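Local coordinates for putative uncharacterized protein (Streptococcus suis, PDB 4XZ7) that probably acts as a transglutaminase and antiphagocytic virulence factor, this chain being the part of a longer protein that carries the transglutaminase-like domain, at residues 297-310 and 332-344. Numbering follows the deposited sequence.
Sequences TARVYYDKKWHTID and STIGEDSYDVVEA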
loop_
_atom_site.group_PDB
_atom_site.type_symbol
_atom_site.label_atom_id
_atom_site.label_comp_id
_atom_site.label_asym_id
_atom_site.label_seq_id
_atom_site.Cartn_x
_atom_site.Cartn_y
_atom_site.Cartn_z
ATOM N N THR B 297 -7.138 24.866 9.240
ATOM C CA THR B 297 -7.243 25.436 10.578
ATOM C C THR B 297 -8.530 24.928 11.230
ATOM O O THR B 297 -9.336 24.282 10.563
ATOM C CB THR B 297 -7.276 26.994 10.547
ATOM O OG1 THR B 297 -8.406 27.431 9.778
ATOM C CG2 THR B 297 -5.999 27.577 9.937
ATOM N N ALA B 298 -8.741 25.226 12.512
ATOM C CA ALA B 298 -10.052 24.966 13.100
ATOM C C ALA B 298 -10.855 26.254 13.175
ATOM O O ALA B 298 -10.292 27.342 13.287
ATOM C CB ALA B 298 -9.935 24.358 14.477
ATOM N N ARG B 299 -12.171 26.117 13.086
ATOM C CA ARG B 299 -13.091 27.173 13.460
ATOM C C ARG B 299 -13.702 26.759 14.771
ATOM O O ARG B 299 -14.133 25.609 14.906
ATOM C CB ARG B 299 -14.152 27.373 12.407
ATOM C CG ARG B 299 -13.657 28.139 11.213
ATOM C CD ARG B 299 -14.566 29.311 10.959
ATOM N NE ARG B 299 -13.891 30.569 11.181
ATOM C CZ ARG B 299 -14.500 31.740 11.305
ATOM N NH1 ARG B 299 -13.768 32.816 11.502
ATOM N NH2 ARG B 299 -15.825 31.833 11.241
ATOM N N VAL B 300 -13.683 27.671 15.745
ATOM C CA VAL B 300 -14.127 27.387 17.109
ATOM C C VAL B 300 -15.055 28.485 17.589
ATOM O O VAL B 300 -14.808 29.660 17.328
ATOM C CB VAL B 300 -12.954 27.294 18.108
ATOM C CG1 VAL B 300 -13.344 26.444 19.308
ATOM C CG2 VAL B 300 -11.728 26.721 17.446
ATOM N N TYR B 301 -16.107 28.117 18.302
ATOM C CA TYR B 301 -17.024 29.121 18.822
ATOM C C TYR B 301 -16.694 29.462 20.267
ATOM O O TYR B 301 -16.708 28.596 21.128
ATOM C CB TYR B 301 -18.473 28.638 18.716
ATOM C CG TYR B 301 -19.487 29.676 19.151
ATOM C CD1 TYR B 301 -19.868 30.702 18.293
ATOM C CD2 TYR B 301 -20.060 29.630 20.410
ATOM C CE1 TYR B 301 -20.796 31.659 18.681
ATOM C CE2 TYR B 301 -20.997 30.590 20.814
ATOM C CZ TYR B 301 -21.359 31.598 19.941
ATOM O OH TYR B 301 -22.283 32.549 20.317
ATOM N N TYR B 302 -16.391 30.723 20.531
ATOM C CA TYR B 302 -16.269 31.178 21.913
ATOM C C TYR B 302 -16.441 32.680 21.981
ATOM O O TYR B 302 -16.269 33.389 20.972
ATOM C CB TYR B 302 -14.931 30.754 22.535
ATOM C CG TYR B 302 -13.684 31.232 21.803
ATOM C CD1 TYR B 302 -13.047 30.420 20.860
ATOM C CD2 TYR B 302 -13.136 32.482 22.070
ATOM C CE1 TYR B 302 -11.906 30.856 20.194
ATOM C CE2 TYR B 302 -11.993 32.923 21.416
ATOM C CZ TYR B 302 -11.385 32.108 20.477
ATOM O OH TYR B 302 -10.254 32.553 19.829
ATOM N N ASP B 303 -16.817 33.154 23.167
ATOM C CA ASP B 303 -17.040 34.572 23.386
ATOM C C ASP B 303 -17.944 35.149 22.310
ATOM O O ASP B 303 -17.569 36.100 21.625
ATOM C CB ASP B 303 -15.704 35.327 23.416
ATOM C CG ASP B 303 -14.887 35.026 24.663
ATOM O OD1 ASP B 303 -15.275 34.116 25.429
ATOM O OD2 ASP B 303 -13.853 35.697 24.871
ATOM N N LYS B 304 -19.109 34.529 22.130
ATOM C CA LYS B 304 -20.128 35.035 21.211
ATOM C C LYS B 304 -19.714 35.067 19.746
ATOM O O LYS B 304 -20.422 35.672 18.933
ATOM C CB LYS B 304 -20.551 36.461 21.595
ATOM C CG LYS B 304 -21.093 36.645 22.983
ATOM C CD LYS B 304 -21.596 38.084 23.135
ATOM C CE LYS B 304 -22.040 38.377 24.553
ATOM N NZ LYS B 304 -22.560 39.773 24.706
ATOM N N LYS B 305 -18.577 34.464 19.396
ATOM C CA LYS B 305 -18.133 34.540 18.006
ATOM C C LYS B 305 -17.454 33.274 17.504
ATOM O O LYS B 305 -16.892 32.494 18.273
ATOM C CB LYS B 305 -17.181 35.732 17.811
ATOM C CG LYS B 305 -17.872 37.045 17.440
ATOM C CD LYS B 305 -16.861 38.164 17.198
ATOM C CE LYS B 305 -15.849 37.804 16.105
ATOM N NZ LYS B 305 -16.439 37.809 14.726
ATOM N N TRP B 306 -17.525 33.078 16.194
ATOM C CA TRP B 306 -16.754 32.029 15.539
ATOM C C TRP B 306 -15.387 32.592 15.194
ATOM O O TRP B 306 -15.289 33.675 14.619
ATOM C CB TRP B 306 -17.469 31.527 14.285
ATOM C CG TRP B 306 -18.568 30.574 14.576
ATOM C CD1 TRP B 306 -19.903 30.856 14.690
ATOM C CD2 TRP B 306 -18.429 29.174 14.807
ATOM N NE1 TRP B 306 -20.608 29.701 14.981
ATOM C CE2 TRP B 306 -19.721 28.656 15.056
ATOM C CE3 TRP B 306 -17.336 28.303 14.834
ATOM C CZ2 TRP B 306 -19.943 27.312 15.318
ATOM C CZ3 TRP B 306 -17.555 26.972 15.097
ATOM C CH2 TRP B 306 -18.846 26.484 15.327
ATOM N N HIS B 307 -14.344 31.858 15.558
ATOM C CA HIS B 307 -12.966 32.281 15.336
ATOM C C HIS B 307 -12.176 31.282 14.504
ATOM O O HIS B 307 -12.380 30.063 14.619
ATOM C CB HIS B 307 -12.242 32.477 16.670
ATOM C CG HIS B 307 -12.936 33.417 17.600
ATOM N ND1 HIS B 307 -12.822 34.787 17.495
ATOM C CD2 HIS B 307 -13.769 33.185 18.639
ATOM C CE1 HIS B 307 -13.544 35.356 18.441
ATOM N NE2 HIS B 307 -14.130 34.406 19.148
ATOM N N THR B 308 -11.258 31.793 13.687
ATOM C CA THR B 308 -10.267 30.933 13.050
ATOM C C THR B 308 -9.053 30.774 13.965
ATOM O O THR B 308 -8.433 31.761 14.385
ATOM C CB THR B 308 -9.819 31.475 11.688
ATOM O OG1 THR B 308 -10.969 31.916 10.959
ATOM C CG2 THR B 308 -9.104 30.390 10.895
ATOM N N ILE B 309 -8.757 29.525 14.298
ATOM C CA ILE B 309 -7.609 29.152 15.104
ATOM C C ILE B 309 -6.636 28.289 14.298
ATOM O O ILE B 309 -6.976 27.162 13.899
ATOM C CB ILE B 309 -8.035 28.381 16.361
ATOM C CG1 ILE B 309 -9.065 29.189 17.144
ATOM C CG2 ILE B 309 -6.812 28.047 17.214
ATOM C CD1 ILE B 309 -8.497 30.484 17.734
ATOM N N ASP B 310 -5.458 28.859 14.023
ATOM C CA ASP B 310 -4.352 28.181 13.336
ATOM C C ASP B 310 -3.407 27.565 14.367
ATOM O O ASP B 310 -2.671 28.289 15.043
ATOM C CB ASP B 310 -3.574 29.162 12.455
ATOM C CG ASP B 310 -2.679 28.466 11.436
ATOM O OD1 ASP B 310 -2.324 29.131 10.444
ATOM O OD2 ASP B 310 -2.337 27.268 11.602
ATOM N N SER B 332 -3.385 38.807 20.521
ATOM C CA SER B 332 -3.532 37.361 20.560
ATOM C C SER B 332 -2.153 36.729 20.443
ATOM O O SER B 332 -1.294 37.242 19.728
ATOM C CB SER B 332 -4.451 36.856 19.437
ATOM O OG SER B 332 -4.377 35.439 19.310
ATOM N N THR B 333 -1.940 35.626 21.154
ATOM C CA THR B 333 -0.688 34.894 21.056
ATOM C C THR B 333 -0.892 33.560 20.351
ATOM O O THR B 333 -0.004 32.710 20.376
ATOM C CB THR B 333 -0.052 34.631 22.439
ATOM O OG1 THR B 333 -0.898 33.770 23.216
ATOM C CG2 THR B 333 0.204 35.940 23.197
ATOM N N ILE B 334 -2.063 33.371 19.742
ATOM C CA ILE B 334 -2.287 32.206 18.874
ATOM C C ILE B 334 -2.930 32.611 17.539
ATOM O O ILE B 334 -3.555 31.787 16.854
ATOM C CB ILE B 334 -3.168 31.101 19.547
ATOM C CG1 ILE B 334 -4.610 31.573 19.753
ATOM C CG2 ILE B 334 -2.538 30.608 20.849
ATOM C CD1 ILE B 334 -4.796 32.426 20.959
ATOM N N GLY B 335 -2.761 33.878 17.172
ATOM C CA GLY B 335 -3.166 34.364 15.861
ATOM C C GLY B 335 -4.659 34.314 15.565
ATOM O O GLY B 335 -5.052 34.247 14.402
ATOM N N GLU B 336 -5.477 34.348 16.616
ATOM C CA GLU B 336 -6.934 34.353 16.500
ATOM C C GLU B 336 -7.429 35.264 15.372
ATOM O O GLU B 336 -7.093 36.455 15.326
ATOM C CB GLU B 336 -7.553 34.776 17.842
ATOM C CG GLU B 336 -9.019 35.191 17.792
ATOM C CD GLU B 336 -9.599 35.513 19.178
ATOM O OE1 GLU B 336 -9.200 34.875 20.182
ATOM O OE2 GLU B 336 -10.465 36.403 19.262
ATOM N N ASP B 337 -8.189 34.673 14.451
ATOM C CA ASP B 337 -8.900 35.398 13.399
ATOM C C ASP B 337 -8.009 36.197 12.478
ATOM O O ASP B 337 -8.343 37.325 12.117
ATOM C CB ASP B 337 -9.929 36.342 14.014
ATOM C CG ASP B 337 -11.079 35.603 14.620
ATOM O OD1 ASP B 337 -11.406 34.526 14.088
ATOM O OD2 ASP B 337 -11.654 36.088 15.614
ATOM N N SER B 338 -6.884 35.622 12.089
ATOM C CA SER B 338 -5.966 36.330 11.217
ATOM C C SER B 338 -6.249 36.019 9.746
ATOM O O SER B 338 -5.571 36.534 8.849
ATOM C CB SER B 338 -4.526 35.973 11.563
ATOM O OG SER B 338 -4.246 34.643 11.191
ATOM N N TYR B 339 -7.247 35.170 9.506
ATOM C CA TYR B 339 -7.636 34.802 8.146
ATOM C C TYR B 339 -8.842 35.582 7.643
ATOM O O TYR B 339 -9.758 35.887 8.404
ATOM C CB TYR B 339 -7.951 33.306 8.071
ATOM C CG TYR B 339 -6.720 32.450 8.047
ATOM C CD1 TYR B 339 -6.162 32.030 6.839
ATOM C CD2 TYR B 339 -6.096 32.072 9.232
ATOM C CE1 TYR B 339 -5.023 31.254 6.823
ATOM C CE2 TYR B 339 -4.956 31.297 9.226
ATOM C CZ TYR B 339 -4.422 30.889 8.027
ATOM O OH TYR B 339 -3.288 30.103 8.034
ATOM N N ASP B 340 -8.851 35.884 6.350
ATOM C CA ASP B 340 -10.080 36.315 5.702
ATOM C C ASP B 340 -10.957 35.087 5.545
ATOM O O ASP B 340 -10.455 33.969 5.484
ATOM C CB ASP B 340 -9.807 36.963 4.346
ATOM C CG ASP B 340 -9.152 38.313 4.474
ATOM O OD1 ASP B 340 -9.406 38.995 5.485
ATOM O OD2 ASP B 340 -8.383 38.688 3.567
ATOM N N VAL B 341 -12.267 35.279 5.501
ATOM C CA VAL B 341 -13.150 34.137 5.333
ATOM C C VAL B 341 -13.830 34.176 3.981
ATOM O O VAL B 341 -14.206 35.239 3.486
ATOM C CB VAL B 341 -14.203 34.074 6.428
ATOM C CG1 VAL B 341 -13.529 33.874 7.763
ATOM C CG2 VAL B 341 -15.034 35.353 6.425
ATOM N N VAL B 342 -13.960 33.000 3.387
ATOM C CA VAL B 342 -14.617 32.840 2.105
ATOM C C VAL B 342 -15.788 31.919 2.344
ATOM O O VAL B 342 -15.637 30.892 2.996
ATOM C CB VAL B 342 -13.658 32.254 1.037
ATOM C CG1 VAL B 342 -14.420 31.738 -0.183
ATOM C CG2 VAL B 342 -12.627 33.284 0.641
ATOM N N GLU B 343 -16.960 32.286 1.837
ATOM C CA GLU B 343 -18.153 31.479 2.069
ATOM C C GLU B 343 -18.172 30.241 1.186
ATOM O O GLU B 343 -17.862 30.319 -0.001
ATOM C CB GLU B 343 -19.412 32.301 1.830
ATOM C CG GLU B 343 -20.643 31.605 2.331
ATOM C CD GLU B 343 -20.634 31.474 3.831
ATOM O OE1 GLU B 343 -20.095 32.385 4.485
ATOM O OE2 GLU B 343 -21.155 30.468 4.355
ATOM N N ALA B 344 -18.529 29.101 1.776
ATOM C CA ALA B 344 -18.646 27.840 1.044
ATOM C C ALA B 344 -19.538 28.004 -0.185
ATOM O O ALA B 344 -20.661 28.490 -0.080
ATOM C CB ALA B 344 -19.200 26.743 1.956
HETATM O O HOH W 1 -10.556 34.590 10.597
HETATM O O HOH W 2 -5.267 31.359 14.994
#
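Asp337 joins the strand 305-309 through both its backbone and its carboxylate. Its OD2 accepts from His307 ND1 at 2.6 Å, a nearly straight bond (170°) that lies in the imidazole plane and reaches the syn side of the carboxylate, somewhat out of its plane. The other oxygen, OD1, takes the backbone N-H of Thr308 at 2.8 Å, while Asp337 N returns a bond to Thr308 O at 2.9 Å. Aspartate suits this place because its short side chain, with CG beside its own backbone N (chi1 -70°), can bridge a ring and an amide at once. On the other side of the imidazole, NE2 donates to Tyr302 O, so both ring nitrogens are engaged and the ring's rotation is fixed.

Glu336, extended with CG anti to the backbone N (chi1 164°), carries its carboxylate to the phenol of Tyr302. Tyr302 OH donates to Glu336 OE1 at 2.6 Å from above the carboxylate plane, and OE1 also pairs with Arg214 of helix 213-227. At the other end, Tyr339 OH donates to Asp310 OD1 at 2.8 Å. Asp310 OD2 is bonded to His295 NE2, a His-Asp pair consistent with that of the transglutaminase catalytic triad; Tyr339 thus probably positions Asp310 from the second shell.

His307 CD2 packs over the centre of the Tyr302 ring. Thr308 CG2 lies 3.8 Å from Tyr339 CD2, and Thr297 CG2 also touches that ring. Arg299 grips Thr308 OG1 with NE and NH1, and Val341 CG1 rests near the rim of one guanidinium face. One water links Thr308 OG1 to Tyr339 O.

The type II turn 335-338 is thus fastened to an outermost strand of the five-stranded sheet. Because both ring nitrogens of His307 act as donors, beside the carboxylates of Asp337 and Glu336, the imidazole is probably protonated and positively charged.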